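Local atomic coordinates of carbohydrate oxidase (Microdochium nivale, PDB entry 3RJA), a protein that catalyses the FAD-dependent oxidation of the C1 hydroxyl of mono-, oligo- and polysaccharides to lactones, reducing molecular oxygen to hydrogen peroxide. Residues V210-G215 with N288-L293; P242-F247 with G261-T266. One frame throughout, in Å; residues are numbered along the deposited sequence.

Interaction 1 (V210-G215 with N288-L293); sequences VLTRFG and NPTTSL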
# COMPACT_ATOMS: atom_id res chain seq x y z
N VAL A 210 8.55 7.25 -22.99
CA VAL A 210 9.61 8.18 -22.61
C VAL A 210 9.48 8.55 -21.13
O VAL A 210 8.54 9.26 -20.71
CB VAL A 210 9.58 9.45 -23.54
CG1 VAL A 210 10.65 10.45 -23.16
CG2 VAL A 210 9.75 9.05 -24.99
N LEU A 211 10.44 8.07 -20.33
CA LEU A 211 10.46 8.33 -18.88
C LEU A 211 11.88 8.60 -18.46
O LEU A 211 12.85 8.04 -19.03
CB LEU A 211 9.93 7.12 -18.09
CG LEU A 211 8.48 6.71 -18.30
CD1 LEU A 211 8.21 5.30 -17.77
CD2 LEU A 211 7.45 7.75 -17.74
N THR A 212 12.02 9.44 -17.44
CA THR A 212 13.33 9.74 -16.90
C THR A 212 13.36 9.48 -15.39
O THR A 212 12.60 10.07 -14.60
CB THR A 212 13.70 11.22 -17.15
OG1 THR A 212 13.76 11.45 -18.56
CG2 THR A 212 15.05 11.53 -16.55
N ARG A 213 14.27 8.60 -14.99
CA ARG A 213 14.55 8.41 -13.59
C ARG A 213 15.55 9.47 -13.17
O ARG A 213 16.54 9.71 -13.86
CB ARG A 213 15.14 7.04 -13.32
CG ARG A 213 15.70 6.92 -11.92
CD ARG A 213 15.90 5.46 -11.53
NE ARG A 213 16.30 5.41 -10.13
CZ ARG A 213 16.28 4.32 -9.38
NH1 ARG A 213 15.87 3.16 -9.87
NH2 ARG A 213 16.67 4.41 -8.12
N PHE A 214 15.30 10.08 -12.02
CA PHE A 214 16.18 11.11 -11.53
C PHE A 214 16.45 10.95 -10.05
O PHE A 214 15.74 10.20 -9.35
CB PHE A 214 15.63 12.51 -11.88
CG PHE A 214 14.34 12.85 -11.21
CD1 PHE A 214 14.33 13.48 -9.97
CD2 PHE A 214 13.13 12.58 -11.83
CE1 PHE A 214 13.13 13.86 -9.35
CE2 PHE A 214 11.94 12.92 -11.23
CZ PHE A 214 11.92 13.56 -9.99
N GLY A 215 17.49 11.65 -9.58
CA GLY A 215 17.94 11.51 -8.22
C GLY A 215 18.81 12.70 -7.84
O GLY A 215 19.51 13.25 -8.70
N ASN A 288 22.31 13.53 -9.44
CA ASN A 288 22.80 12.28 -10.02
C ASN A 288 22.56 12.25 -11.54
O ASN A 288 21.64 12.92 -12.03
CB ASN A 288 22.08 11.08 -9.37
CG ASN A 288 22.01 11.15 -7.85
OD1 ASN A 288 22.91 11.68 -7.17
ND2 ASN A 288 20.93 10.59 -7.29
N PRO A 289 23.37 11.47 -12.28
CA PRO A 289 23.01 11.26 -13.69
C PRO A 289 21.57 10.73 -13.82
O PRO A 289 21.13 9.92 -13.01
CB PRO A 289 24.00 10.16 -14.16
CG PRO A 289 25.11 10.15 -13.16
CD PRO A 289 24.56 10.69 -11.87
N THR A 290 20.83 11.18 -14.83
CA THR A 290 19.48 10.67 -15.06
C THR A 290 19.58 9.31 -15.77
O THR A 290 20.63 8.97 -16.31
CB THR A 290 18.69 11.61 -15.99
OG1 THR A 290 19.47 11.86 -17.16
CG2 THR A 290 18.35 12.95 -15.29
N THR A 291 18.50 8.53 -15.76
CA THR A 291 18.42 7.35 -16.63
C THR A 291 17.15 7.40 -17.46
O THR A 291 16.04 7.58 -16.91
CB THR A 291 18.37 6.04 -15.83
OG1 THR A 291 19.29 6.12 -14.76
CG2 THR A 291 18.69 4.82 -16.72
N SER A 292 17.32 7.21 -18.77
CA SER A 292 16.20 7.16 -19.70
C SER A 292 15.60 5.77 -19.77
O SER A 292 16.32 4.77 -19.91
CB SER A 292 16.65 7.66 -21.09
OG SER A 292 17.12 9.01 -20.96
N LEU A 293 14.27 5.70 -19.66
CA LEU A 293 13.61 4.40 -19.48
C LEU A 293 12.30 4.38 -20.24
O LEU A 293 11.65 5.43 -20.39
CB LEU A 293 13.28 4.16 -17.99
CG LEU A 293 14.42 4.12 -16.96
CD1 LEU A 293 13.88 4.35 -15.55
CD2 LEU A 293 15.18 2.81 -17.03
O HOH W 1 18.96 8.29 -12.28
O HOH W 2 19.03 12.97 -11.78

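Interaction 2 (P242-F247 with G261-T266); sequences PREVNF and GLYYGT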
# COMPACT_ATOMS: atom_id res chain seq x y z
N PRO A 242 5.06 20.17 -11.49
CA PRO A 242 4.15 19.78 -12.55
C PRO A 242 3.64 18.36 -12.32
O PRO A 242 4.26 17.60 -11.58
CB PRO A 242 5.02 19.86 -13.81
CG PRO A 242 6.07 20.88 -13.44
CD PRO A 242 6.37 20.57 -12.01
N ARG A 243 2.51 18.05 -12.92
CA ARG A 243 1.93 16.72 -12.95
C ARG A 243 2.94 15.63 -13.28
O ARG A 243 2.97 14.60 -12.61
CB ARG A 243 0.81 16.70 -14.00
CG ARG A 243 -0.10 15.51 -13.91
CD ARG A 243 -1.09 15.49 -15.09
NE ARG A 243 -1.83 14.24 -15.07
CZ ARG A 243 -2.42 13.68 -16.12
NH1 ARG A 243 -2.36 14.25 -17.33
NH2 ARG A 243 -3.07 12.53 -15.96
N GLU A 244 3.78 15.87 -14.29
CA GLU A 244 4.73 14.87 -14.79
C GLU A 244 5.84 14.44 -13.78
O GLU A 244 6.58 13.48 -14.03
CB GLU A 244 5.44 15.39 -16.06
CG GLU A 244 4.57 15.53 -17.32
CD GLU A 244 3.59 16.72 -17.23
OE1 GLU A 244 3.88 17.70 -16.50
OE2 GLU A 244 2.53 16.65 -17.90
N VAL A 245 5.99 15.18 -12.68
CA VAL A 245 7.07 14.86 -11.74
C VAL A 245 6.54 14.05 -10.56
O VAL A 245 5.55 14.40 -9.94
CB VAL A 245 7.90 16.09 -11.31
CG1 VAL A 245 7.27 16.83 -10.13
CG2 VAL A 245 9.31 15.67 -10.97
N ASN A 246 7.20 12.91 -10.31
CA ASN A 246 6.78 12.02 -9.21
C ASN A 246 7.99 11.82 -8.35
O ASN A 246 9.05 11.41 -8.86
CB ASN A 246 6.34 10.64 -9.73
CG ASN A 246 5.29 10.72 -10.80
OD1 ASN A 246 4.11 10.47 -10.54
ND2 ASN A 246 5.70 11.04 -12.02
N PHE A 247 7.91 12.14 -7.06
CA PHE A 247 9.13 11.96 -6.27
C PHE A 247 8.90 11.85 -4.77
O PHE A 247 7.77 12.08 -4.27
CB PHE A 247 10.18 13.05 -6.61
CG PHE A 247 9.90 14.43 -6.00
CD1 PHE A 247 8.91 15.26 -6.52
CD2 PHE A 247 10.64 14.88 -4.92
CE1 PHE A 247 8.67 16.54 -5.97
CE2 PHE A 247 10.41 16.18 -4.35
CZ PHE A 247 9.44 16.99 -4.88
N GLY A 261 13.04 10.03 -7.91
CA GLY A 261 11.86 10.35 -8.67
C GLY A 261 11.81 9.74 -10.04
O GLY A 261 12.79 9.12 -10.52
N LEU A 262 10.64 9.93 -10.63
CA LEU A 262 10.30 9.51 -11.97
C LEU A 262 9.58 10.67 -12.68
O LEU A 262 8.60 11.21 -12.17
CB LEU A 262 9.40 8.27 -11.95
CG LEU A 262 9.23 7.61 -13.33
CD1 LEU A 262 10.57 7.12 -13.88
CD2 LEU A 262 8.15 6.45 -13.39
N TYR A 263 10.09 11.03 -13.85
CA TYR A 263 9.54 12.14 -14.64
C TYR A 263 8.95 11.63 -15.95
O TYR A 263 9.62 10.88 -16.70
CB TYR A 263 10.60 13.21 -14.92
CG TYR A 263 10.04 14.39 -15.71
CD1 TYR A 263 9.29 15.38 -15.07
CD2 TYR A 263 10.26 14.51 -17.09
CE1 TYR A 263 8.76 16.45 -15.77
CE2 TYR A 263 9.73 15.59 -17.82
CZ TYR A 263 8.97 16.55 -17.14
OH TYR A 263 8.43 17.62 -17.81
N TYR A 264 7.70 12.01 -16.21
CA TYR A 264 7.05 11.69 -17.49
C TYR A 264 7.53 12.66 -18.58
O TYR A 264 6.95 13.75 -18.75
CB TYR A 264 5.53 11.71 -17.37
CG TYR A 264 4.96 10.40 -16.90
CD1 TYR A 264 5.20 9.95 -15.58
CD2 TYR A 264 4.22 9.59 -17.76
CE1 TYR A 264 4.70 8.70 -15.13
CE2 TYR A 264 3.70 8.36 -17.33
CZ TYR A 264 3.95 7.91 -16.01
OH TYR A 264 3.45 6.72 -15.60
N GLY A 265 8.58 12.25 -19.28
CA GLY A 265 9.21 13.08 -20.32
C GLY A 265 10.73 12.90 -20.33
O GLY A 265 11.27 11.96 -19.71
N THR A 266 11.42 13.79 -21.04
CA THR A 266 12.86 13.62 -21.32
C THR A 266 13.72 14.17 -20.18
O THR A 266 13.24 14.98 -19.37
CB THR A 266 13.25 14.37 -22.61
OG1 THR A 266 13.11 15.78 -22.39
CG2 THR A 266 12.35 13.93 -23.80
O HOH W 3 6.63 18.72 -16.54

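Interaction 1 (V210-G215 with N288-L293)
Arg213 and Thr291 form an antiparallel hydrogen-bonded pair. Arg213 N donates to Thr291 O over 2.8 Å, in the carbonyl plane, and Thr291 N returns a bond to Arg213 O. Leu211 and Leu293 make the next such pair. Here Leu293 N reaches Leu211 O at 2.8 Å, while the return bond from Leu211 N to Leu293 O is bent to 129° at the hydrogen and weak. Between the two pairs sits the non-hydrogen-bonded pair of Thr212 and Ser292. Beyond Thr290 the regular ladder gives way. Asn288 N still bonds Gly215 O at 2.9 Å, but from above the carbonyl plane.

Water fills in at this end. One water accepts from Gly215 N and donates to Asn288 O. A second donates to Pro289 O and more weakly to Arg213 O.

The apolar contacts divide between the two faces. On the face of Leu211, Arg213 and Leu293, the CD1 branch of Leu293 lies 3.7 Å from CB of Arg213. On the face of Thr212, its methyl CG2 meets CB of Thr290 at 3.7 Å, and the two side chains cross at a slant.

The polar side-chain groups find their partners outside the two segments. The arginine chain starts anti to its own N (chi1 169°) and runs extended to NE, away from the partner strand. Its NH1 bonds Ser301 OG, and the guanidinium makes a cation-pi contact with Tyr302. Thr212 OG1 is hydrogen-bonded to Gly265 O. At the Gly215 end the amide of Asn288 fits tightly against the Gly215 backbone, and its OD1 bonds Thr217 OG1.

The arrangement is an antiparallel edge pairing: strand 286-293 is an outermost strand of the eight-stranded sheet, and the side chain of Arg213 on its neighbour lies about 7 Å from a bound substrate analogue.

Interaction 2 (P242-F247 with G261-T266)
Asn246 carries its amide beside its own N, and chi2 of -103° turns ND2 toward Leu262 O across the hairpin. The bond is 2.9 Å long and 165° at the hydrogen. The acceptor lies in the amide plane of Asn246, though ND2 stands above the Leu262 carbonyl plane. Tyr263 CG is anti to its backbone N (chi1 -179°), and this swings the ring back alongside Glu244.

Leu262 O is thus gripped twice, by Asn246 ND2 and by Asn246 N, from opposite faces of its plane. Leu262 N donates in turn to Asn246 O at 2.8 Å. The next bond runs from Tyr264 N to Glu244 O.

Around the Tyr263 ring, CE1 lies 3.5 Å from Glu244 CB, and Val245 packs beside the ring at about a right angle. A water donates to Glu244 OE1 at 2.9 Å and also approaches Tyr263 OH, at an unusually short distance. A leucine in place of Tyr263 would probably open a gap beside Glu244 CB, where the ring now packs. Asn246 ND2 lies at the edge of the Tyr264 ring, 3.8 Å from CD1, with the amide and ring planes steeply inclined. At the other end, Phe247 CB packs on Gly261 CA; a beta carbon on Gly261 would clash with Phe247 CB.

A type I turn from Pro242 to Val245 leads into the first strand, and Thr266 N-caps helix 267-278 after the second. Asn246 OD1 accepts from Met152 N, and Tyr264 OH bonds Ser149 OG. On the face of Val245, Phe247 and Tyr263, helices 223-239 and 267-278 pack over the hairpin, with Phe214 of strand 211-217 alongside.

In the fold
Both interactions belong to one antiparallel sheet, where strands 211-217 and 258-264 are neighbours. Interaction 2 is nested inside the chain loop closed by interaction 1, and their centres are 10 Å apart. Thr212 joins them: its O probably accepts from Tyr263 N, and its side-chain hydroxyl reaches Gly265. Interaction 1 is partly buried at the sheet edge, with waters bridging the backbones where the pairing becomes irregular. Interaction 2 is a buried local hairpin further in, where a side-chain amide adds to the backbone ladder and tyrosine rings do much of the packing. Phe214 comes from a strand of interaction 1, but its ring leads away from that contact and packs on Val245, Phe247 and Tyr263.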